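Local coordinates for topoisomerase I-like protein (Leishmania donovani, PDB 2B9S) that forms the large subunit of a heterodimeric type IB DNA topoisomerase, which relaxes DNA by transiently nicking one strand and resealing it, at residues 250-255 and 383-388; 258-263 and 283-288. One frame throughout, in Å; residues are numbered along the deposited sequence.

Interaction 1 of 2, residues 250-255 and 383-388; sequences RKLKDK and KVFRTY. With VO4 (vanadate ion), chain F; nucleotides of chain C; nucleotides of chain A.
Leu252 sets one methyl over the ring of Phe385 and wedges between that ring and Tyr388. Leu252 CD2 stands 3.8 Å from the centroid of the Phe385 ring and only 10° off the ring normal, a CH-pi contact over the face. The other methyl, Leu252 CD1, meets the rim of the same ring at Phe385 CZ, 3.8 Å away. With CG swung opposite the backbone N (chi1 175°), Leu252 sends both methyls toward Phe385. Leu252 CD2 also touches Tyr388 CB at 3.7 Å and Val384 CG1 at 4.0 Å. The Tyr388 side chain runs across Lys253 at about a right angle, with Tyr388 CE1 3.5 Å from Lys253 CA. The extended Lys253 chain runs on to the partner protein chain, where its NZ bonds to Phe62 O. Arg386 lines the vanadate pocket with Arg290, Lys328 and His429. Arg386 NH2 donates an almost straight bond to vanadate O1, 2.8 Å away and in the guanidinium plane, and its NE bonds to Tyr22 OH of the partner chain. Lys383 holds two DNA chains: its backbone N bonds to OP1 of DC17 of chain C and its NZ to OP1 of DT10 of chain A, whose O3' binds the vanadium. Segment 250-255 of helix 236-266 crosses segment 384-388 of helix 384-400 at -92°. Phe385 also packs on Ile284 and Asp285 of helix 272-287, while Leu252 touches Leu380 in the loop before helix 384-400.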
loop_
_atom_site.group_PDB
_atom_site.type_symbol
_atom_site.label_atom_id
_atom_site.label_comp_id
_atom_site.label_asym_id
_atom_site.label_seq_id
_atom_site.Cartn_x
_atom_site.Cartn_y
_atom_site.Cartn_z
ATOM N N ARG D 250 0.777 -11.207 -19.021
ATOM C CA ARG D 250 1.160 -11.683 -20.363
ATOM C C ARG D 250 0.213 -12.759 -20.896
ATOM O O ARG D 250 -0.053 -12.805 -22.108
ATOM C CB ARG D 250 2.590 -12.245 -20.369
ATOM C CG ARG D 250 3.675 -11.217 -20.149
ATOM C CD ARG D 250 5.078 -11.831 -20.144
ATOM N NE ARG D 250 5.636 -11.979 -21.497
ATOM C CZ ARG D 250 6.725 -12.686 -21.812
ATOM N NH1 ARG D 250 7.423 -13.334 -20.886
ATOM N NH2 ARG D 250 7.124 -12.750 -23.075
ATOM N N LYS D 251 -0.271 -13.634 -20.012
ATOM C CA LYS D 251 -1.239 -14.659 -20.407
ATOM C C LYS D 251 -2.610 -14.055 -20.667
ATOM O O LYS D 251 -3.367 -14.553 -21.517
ATOM C CB LYS D 251 -1.313 -15.769 -19.382
ATOM N N LEU D 252 -2.937 -12.980 -19.947
ATOM C CA LEU D 252 -4.165 -12.208 -20.213
ATOM C C LEU D 252 -4.139 -11.543 -21.592
ATOM O O LEU D 252 -5.158 -11.490 -22.274
ATOM C CB LEU D 252 -4.408 -11.152 -19.123
ATOM C CG LEU D 252 -5.575 -10.167 -19.284
ATOM C CD1 LEU D 252 -6.919 -10.890 -19.373
ATOM C CD2 LEU D 252 -5.565 -9.164 -18.147
ATOM N N LYS D 253 -2.975 -11.035 -21.991
ATOM C CA LYS D 253 -2.778 -10.416 -23.312
ATOM C C LYS D 253 -3.327 -11.272 -24.453
ATOM O O LYS D 253 -3.900 -10.755 -25.421
ATOM C CB LYS D 253 -1.289 -10.152 -23.531
ATOM C CG LYS D 253 -0.943 -9.430 -24.814
ATOM C CD LYS D 253 0.504 -9.698 -25.156
ATOM C CE LYS D 253 0.769 -9.505 -26.620
ATOM N NZ LYS D 253 1.919 -10.382 -27.000
ATOM N N ASP D 254 -3.150 -12.582 -24.319
ATOM C CA ASP D 254 -3.621 -13.548 -25.293
ATOM C C ASP D 254 -5.079 -13.952 -25.101
ATOM O O ASP D 254 -5.698 -14.462 -26.036
ATOM C CB ASP D 254 -2.717 -14.793 -25.291
ATOM C CG ASP D 254 -1.291 -14.483 -25.756
ATOM O OD1 ASP D 254 -1.119 -13.816 -26.814
ATOM O OD2 ASP D 254 -0.341 -14.910 -25.055
ATOM N N LYS D 255 -5.634 -13.737 -23.908
ATOM C CA LYS D 255 -7.034 -14.087 -23.656
ATOM C C LYS D 255 -7.966 -12.866 -23.790
ATOM O O LYS D 255 -9.185 -12.996 -23.838
ATOM C CB LYS D 255 -7.186 -14.788 -22.300
ATOM N N LYS D 383 -7.309 -7.265 -10.744
ATOM C CA LYS D 383 -6.098 -6.458 -10.540
ATOM C C LYS D 383 -5.129 -6.714 -11.677
ATOM O O LYS D 383 -4.314 -5.856 -12.015
ATOM C CB LYS D 383 -5.452 -6.693 -9.163
ATOM C CG LYS D 383 -4.669 -8.015 -9.005
ATOM C CD LYS D 383 -4.063 -8.170 -7.599
ATOM C CE LYS D 383 -2.742 -7.404 -7.457
ATOM N NZ LYS D 383 -1.612 -7.984 -8.295
ATOM N N VAL D 384 -5.259 -7.896 -12.284
ATOM C CA VAL D 384 -4.393 -8.343 -13.386
ATOM C C VAL D 384 -4.540 -7.457 -14.635
ATOM O O VAL D 384 -3.555 -7.231 -15.353
ATOM C CB VAL D 384 -4.623 -9.870 -13.727
ATOM C CG1 VAL D 384 -3.691 -10.340 -14.850
ATOM C CG2 VAL D 384 -4.423 -10.733 -12.500
ATOM N N PHE D 385 -5.754 -6.951 -14.886
ATOM C CA PHE D 385 -5.998 -6.028 -16.007
ATOM C C PHE D 385 -5.233 -4.733 -15.853
ATOM O O PHE D 385 -4.932 -4.025 -16.829
ATOM C CB PHE D 385 -7.487 -5.705 -16.129
ATOM C CG PHE D 385 -8.283 -6.763 -16.836
ATOM C CD1 PHE D 385 -8.829 -7.825 -16.125
ATOM C CD2 PHE D 385 -8.479 -6.694 -18.223
ATOM C CE1 PHE D 385 -9.581 -8.812 -16.781
ATOM C CE2 PHE D 385 -9.222 -7.669 -18.895
ATOM C CZ PHE D 385 -9.771 -8.734 -18.182
ATOM N N ARG D 386 -4.930 -4.411 -14.611
ATOM C CA ARG D 386 -4.275 -3.162 -14.295
ATOM C C ARG D 386 -2.768 -3.290 -14.593
ATOM O O ARG D 386 -2.160 -2.385 -15.182
ATOM C CB ARG D 386 -4.566 -2.819 -12.831
ATOM C CG ARG D 386 -4.626 -1.379 -12.538
ATOM C CD ARG D 386 -5.062 -1.152 -11.073
ATOM N NE ARG D 386 -4.400 0.030 -10.546
ATOM C CZ ARG D 386 -4.792 1.273 -10.772
ATOM N NH1 ARG D 386 -5.872 1.521 -11.508
ATOM N NH2 ARG D 386 -4.125 2.274 -10.225
ATOM N N THR D 387 -2.193 -4.420 -14.170
ATOM C CA THR D 387 -0.833 -4.839 -14.537
ATOM C C THR D 387 -0.684 -4.979 -16.057
ATOM O O THR D 387 0.311 -4.523 -16.634
ATOM C CB THR D 387 -0.474 -6.212 -13.898
ATOM O OG1 THR D 387 -0.745 -6.177 -12.497
ATOM C CG2 THR D 387 0.996 -6.558 -14.116
ATOM N N TYR D 388 -1.663 -5.637 -16.676
ATOM C CA TYR D 388 -1.729 -5.792 -18.125
ATOM C C TYR D 388 -1.768 -4.441 -18.847
ATOM O O TYR D 388 -1.007 -4.211 -19.792
ATOM C CB TYR D 388 -2.939 -6.653 -18.522
ATOM C CG TYR D 388 -3.319 -6.515 -19.982
ATOM C CD1 TYR D 388 -2.624 -7.215 -20.979
ATOM C CD2 TYR D 388 -4.353 -5.659 -20.367
ATOM C CE1 TYR D 388 -2.950 -7.062 -22.318
ATOM C CE2 TYR D 388 -4.696 -5.504 -21.697
ATOM C CZ TYR D 388 -3.997 -6.206 -22.673
ATOM O OH TYR D 388 -4.351 -6.052 -24.001
HETATM V V VO4 F . -2.246 0.360 -7.189
HETATM O O1 VO4 F . -2.171 1.703 -8.292
HETATM O O2 VO4 F . -3.736 -0.541 -6.908
ATOM P P DC C 17 -8.670 -8.400 -7.196
ATOM O OP1 DC C 17 -7.922 -8.684 -8.447
ATOM O OP2 DC C 17 -10.080 -8.036 -7.282
ATOM O "O5'" DC C 17 -8.542 -9.705 -6.321
ATOM C "C5'" DC C 17 -7.316 -10.380 -6.102
ATOM C "C4'" DC C 17 -7.620 -11.427 -5.056
ATOM O "O4'" DC C 17 -7.757 -10.783 -3.765
ATOM C "C3'" DC C 17 -8.931 -12.191 -5.265
ATOM O "O3'" DC C 17 -8.636 -13.556 -5.088
ATOM C "C2'" DC C 17 -9.812 -11.751 -4.107
ATOM C "C1'" DC C 17 -8.752 -11.498 -3.034
ATOM N N1 DC C 17 -9.220 -10.688 -1.859
ATOM C C2 DC C 17 -8.689 -10.960 -0.598
ATOM O O2 DC C 17 -7.839 -11.878 -0.486
ATOM N N3 DC C 17 -9.115 -10.221 0.468
ATOM C C4 DC C 17 -10.035 -9.260 0.305
ATOM N N4 DC C 17 -10.417 -8.604 1.403
ATOM C C5 DC C 17 -10.608 -8.958 -0.964
ATOM C C6 DC C 17 -10.168 -9.682 -2.012
ATOM P P DT A 10 0.998 -5.666 -6.993
ATOM O OP1 DT A 10 0.251 -5.798 -8.240
ATOM O OP2 DT A 10 2.483 -5.617 -6.931
ATOM O "O5'" DT A 10 0.517 -4.316 -6.284
ATOM C "C5'" DT A 10 -0.815 -3.792 -6.455
ATOM C "C4'" DT A 10 -0.944 -2.470 -5.736
ATOM O "O4'" DT A 10 -0.620 -2.594 -4.331
ATOM C "C3'" DT A 10 -0.002 -1.365 -6.218
ATOM O "O3'" DT A 10 -0.772 -0.214 -6.385
ATOM C "C2'" DT A 10 1.009 -1.124 -5.104
ATOM C "C1'" DT A 10 0.111 -1.430 -3.923
ATOM N N1 DT A 10 0.781 -1.759 -2.647
ATOM C C2 DT A 10 0.355 -1.112 -1.497
ATOM O O2 DT A 10 -0.513 -0.263 -1.487
ATOM N N3 DT A 10 1.001 -1.493 -0.350
ATOM C C4 DT A 10 2.015 -2.441 -0.235
ATOM O O4 DT A 10 2.510 -2.702 0.866
ATOM C C5 DT A 10 2.429 -3.069 -1.467
ATOM C C7 DT A 10 3.608 -4.017 -1.503
ATOM C C6 DT A 10 1.790 -2.719 -2.606
#

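Interaction 2 of 2, residues 258-263 and 283-288; sequences DIRASY and FIDRLA
Asp285 OD2 accepts from two side chains of helix 236-266, Arg260 and Tyr263. Arg260 NE reaches Asp285 OD2 at 2.7 Å, on the syn lone pair. Arg260 NH2 meets Asp285 OD1 at 2.9 Å, also syn. This is a side-on, two-nitrogen salt bridge, and the guanidinium and carboxylate planes lie 16° apart. It ties helix 236-266 to helix 272-287, which carries Asp285 and Arg286, in the catalytic core. The extended chain of Arg260 from CG to NE carries the group across. The Tyr263 hydroxyl comes from the anti side of the same oxygen, with Tyr263 OH to Asp285 OD2 at 2.8 Å, 25° out of the carboxylate plane. Ring and carboxylate are steeply inclined to each other. Arg286, bent at chi2 and chi3, folds its guanidinium back over the face of Arg260. The two groups stack with centres 3.8 Å apart and planes at 22°. Arg286 NH1 lies over the centre of the Arg260 group, 3.4 Å from Arg260 CZ. A water donates to Tyr263 OH and accepts a weak bond from Arg286 NH1. Two bonds to the carboxylate fix the rotation of the Arg260 guanidinium. The buried Asp285 probably carries a negative charge, which would offset Arg260 directly and ease the approach of the second arginine.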
loop_
_atom_site.group_PDB
_atom_site.type_symbol
_atom_site.label_atom_id
_atom_site.label_comp_id
_atom_site.label_asym_id
_atom_site.label_seq_id
_atom_site.Cartn_x
_atom_site.Cartn_y
_atom_site.Cartn_z
ATOM N N ASP D 258 -10.918 -12.540 -26.497
ATOM C CA ASP D 258 -11.982 -13.499 -26.229
ATOM C C ASP D 258 -12.870 -13.073 -25.052
ATOM O O ASP D 258 -14.020 -13.528 -24.928
ATOM C CB ASP D 258 -11.376 -14.876 -25.932
ATOM C CG ASP D 258 -10.255 -15.272 -26.917
ATOM O OD1 ASP D 258 -10.432 -16.302 -27.609
ATOM O OD2 ASP D 258 -9.197 -14.579 -26.989
ATOM N N ILE D 259 -12.316 -12.223 -24.182
ATOM C CA ILE D 259 -12.986 -11.756 -22.969
ATOM C C ILE D 259 -13.925 -10.622 -23.359
ATOM O O ILE D 259 -15.046 -10.541 -22.846
ATOM C CB ILE D 259 -11.944 -11.293 -21.882
ATOM C CG1 ILE D 259 -11.399 -12.497 -21.115
ATOM C CG2 ILE D 259 -12.548 -10.291 -20.903
ATOM C CD1 ILE D 259 -10.051 -12.283 -20.499
ATOM N N ARG D 260 -13.436 -9.774 -24.276
ATOM C CA ARG D 260 -14.137 -8.610 -24.814
ATOM C C ARG D 260 -15.311 -8.962 -25.714
ATOM O O ARG D 260 -16.312 -8.236 -25.757
ATOM C CB ARG D 260 -13.168 -7.744 -25.604
ATOM C CG ARG D 260 -12.068 -7.175 -24.766
ATOM C CD ARG D 260 -11.052 -6.445 -25.596
ATOM N NE ARG D 260 -10.092 -5.826 -24.702
ATOM C CZ ARG D 260 -8.974 -5.217 -25.074
ATOM N NH1 ARG D 260 -8.634 -5.132 -26.355
ATOM N NH2 ARG D 260 -8.181 -4.696 -24.142
ATOM N N ALA D 261 -15.168 -10.053 -26.463
ATOM C CA ALA D 261 -16.234 -10.561 -27.299
ATOM C C ALA D 261 -17.289 -11.158 -26.384
ATOM O O ALA D 261 -18.485 -11.077 -26.667
ATOM C CB ALA D 261 -15.693 -11.617 -28.268
ATOM N N SER D 262 -16.837 -11.755 -25.285
ATOM C CA SER D 262 -17.730 -12.317 -24.265
ATOM C C SER D 262 -18.562 -11.249 -23.530
ATOM O O SER D 262 -19.788 -11.379 -23.449
ATOM C CB SER D 262 -16.940 -13.172 -23.274
ATOM O OG SER D 262 -17.791 -13.900 -22.409
ATOM N N TYR D 263 -17.923 -10.189 -23.024
ATOM C CA TYR D 263 -18.702 -9.138 -22.347
ATOM C C TYR D 263 -19.538 -8.265 -23.292
ATOM O O TYR D 263 -20.577 -7.730 -22.887
ATOM C CB TYR D 263 -17.898 -8.319 -21.317
ATOM C CG TYR D 263 -16.821 -7.345 -21.806
ATOM C CD1 TYR D 263 -17.142 -6.211 -22.552
ATOM C CD2 TYR D 263 -15.481 -7.528 -21.438
ATOM C CE1 TYR D 263 -16.148 -5.321 -22.962
ATOM C CE2 TYR D 263 -14.489 -6.634 -21.820
ATOM C CZ TYR D 263 -14.822 -5.539 -22.576
ATOM O OH TYR D 263 -13.825 -4.666 -22.955
ATOM N N PHE D 283 -15.185 -1.392 -17.921
ATOM C CA PHE D 283 -14.470 -0.330 -17.210
ATOM C C PHE D 283 -13.093 -0.763 -16.726
ATOM O O PHE D 283 -12.141 -0.022 -16.878
ATOM C CB PHE D 283 -15.261 0.207 -16.009
ATOM C CG PHE D 283 -16.433 1.074 -16.376
ATOM C CD1 PHE D 283 -16.581 1.588 -17.665
ATOM C CD2 PHE D 283 -17.376 1.406 -15.416
ATOM C CE1 PHE D 283 -17.670 2.380 -18.005
ATOM C CE2 PHE D 283 -18.456 2.214 -15.732
ATOM C CZ PHE D 283 -18.602 2.703 -17.042
ATOM N N ILE D 284 -13.012 -1.943 -16.117
ATOM C CA ILE D 284 -11.761 -2.490 -15.578
ATOM C C ILE D 284 -10.744 -2.754 -16.702
ATOM O O ILE D 284 -9.547 -2.443 -16.565
ATOM C CB ILE D 284 -12.026 -3.775 -14.745
ATOM C CG1 ILE D 284 -12.806 -3.430 -13.464
ATOM C CG2 ILE D 284 -10.735 -4.517 -14.435
ATOM C CD1 ILE D 284 -13.339 -4.628 -12.699
ATOM N N ASP D 285 -11.238 -3.306 -17.810
ATOM C CA ASP D 285 -10.439 -3.507 -19.016
ATOM C C ASP D 285 -9.966 -2.191 -19.643
ATOM O O ASP D 285 -8.755 -1.971 -19.765
ATOM C CB ASP D 285 -11.220 -4.340 -20.040
ATOM C CG ASP D 285 -10.500 -4.478 -21.386
ATOM O OD1 ASP D 285 -9.303 -4.141 -21.499
ATOM O OD2 ASP D 285 -11.153 -4.933 -22.339
ATOM N N ARG D 286 -10.905 -1.321 -20.028
ATOM C CA ARG D 286 -10.555 -0.169 -20.875
ATOM C C ARG D 286 -9.962 0.995 -20.103
ATOM O O ARG D 286 -9.119 1.721 -20.633
ATOM C CB ARG D 286 -11.745 0.313 -21.738
ATOM C CG ARG D 286 -12.412 -0.721 -22.649
ATOM C CD ARG D 286 -11.461 -1.776 -23.232
ATOM N NE ARG D 286 -10.473 -1.266 -24.186
ATOM C CZ ARG D 286 -10.301 -1.723 -25.430
ATOM N NH1 ARG D 286 -11.050 -2.713 -25.917
ATOM N NH2 ARG D 286 -9.365 -1.185 -26.198
ATOM N N LEU D 287 -10.402 1.158 -18.854
ATOM C CA LEU D 287 -9.998 2.280 -17.999
ATOM C C LEU D 287 -9.070 1.904 -16.841
ATOM O O LEU D 287 -8.646 2.787 -16.090
ATOM C CB LEU D 287 -11.239 2.986 -17.420
ATOM C CG LEU D 287 -12.258 3.654 -18.339
ATOM C CD1 LEU D 287 -13.298 4.306 -17.485
ATOM C CD2 LEU D 287 -11.572 4.671 -19.245
ATOM N N ALA D 288 -8.783 0.610 -16.698
ATOM C CA ALA D 288 -7.974 0.041 -15.598
ATOM C C ALA D 288 -8.397 0.479 -14.182
ATOM O O ALA D 288 -7.549 0.797 -13.354
ATOM C CB ALA D 288 -6.438 0.263 -15.840
HETATM O O HOH W 1 -14.109 -2.863 -25.528
#

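Both contacts use helix 236-266. Interaction 1 joins it to helix 384-400, and interaction 2, about two turns further along, joins it to helix 272-287. Their centres are about 11 Å apart. Interaction 1 is buried and apolar between the helices, with Lys383 and Arg386 turned to DNA and vanadate, and Arg250 and Lys253 to the partner chain. Interaction 2 is partly buried and polar, and Arg286 lies exposed at its border. The two meet directly: Leu252 CD1 touches Ile259 CD1, and Phe385 is shared between them. Arg386 NH1 also makes a weak hydrogen bond to Ala288 O, which ties the end of 283-288 to a vanadate-pocket residue.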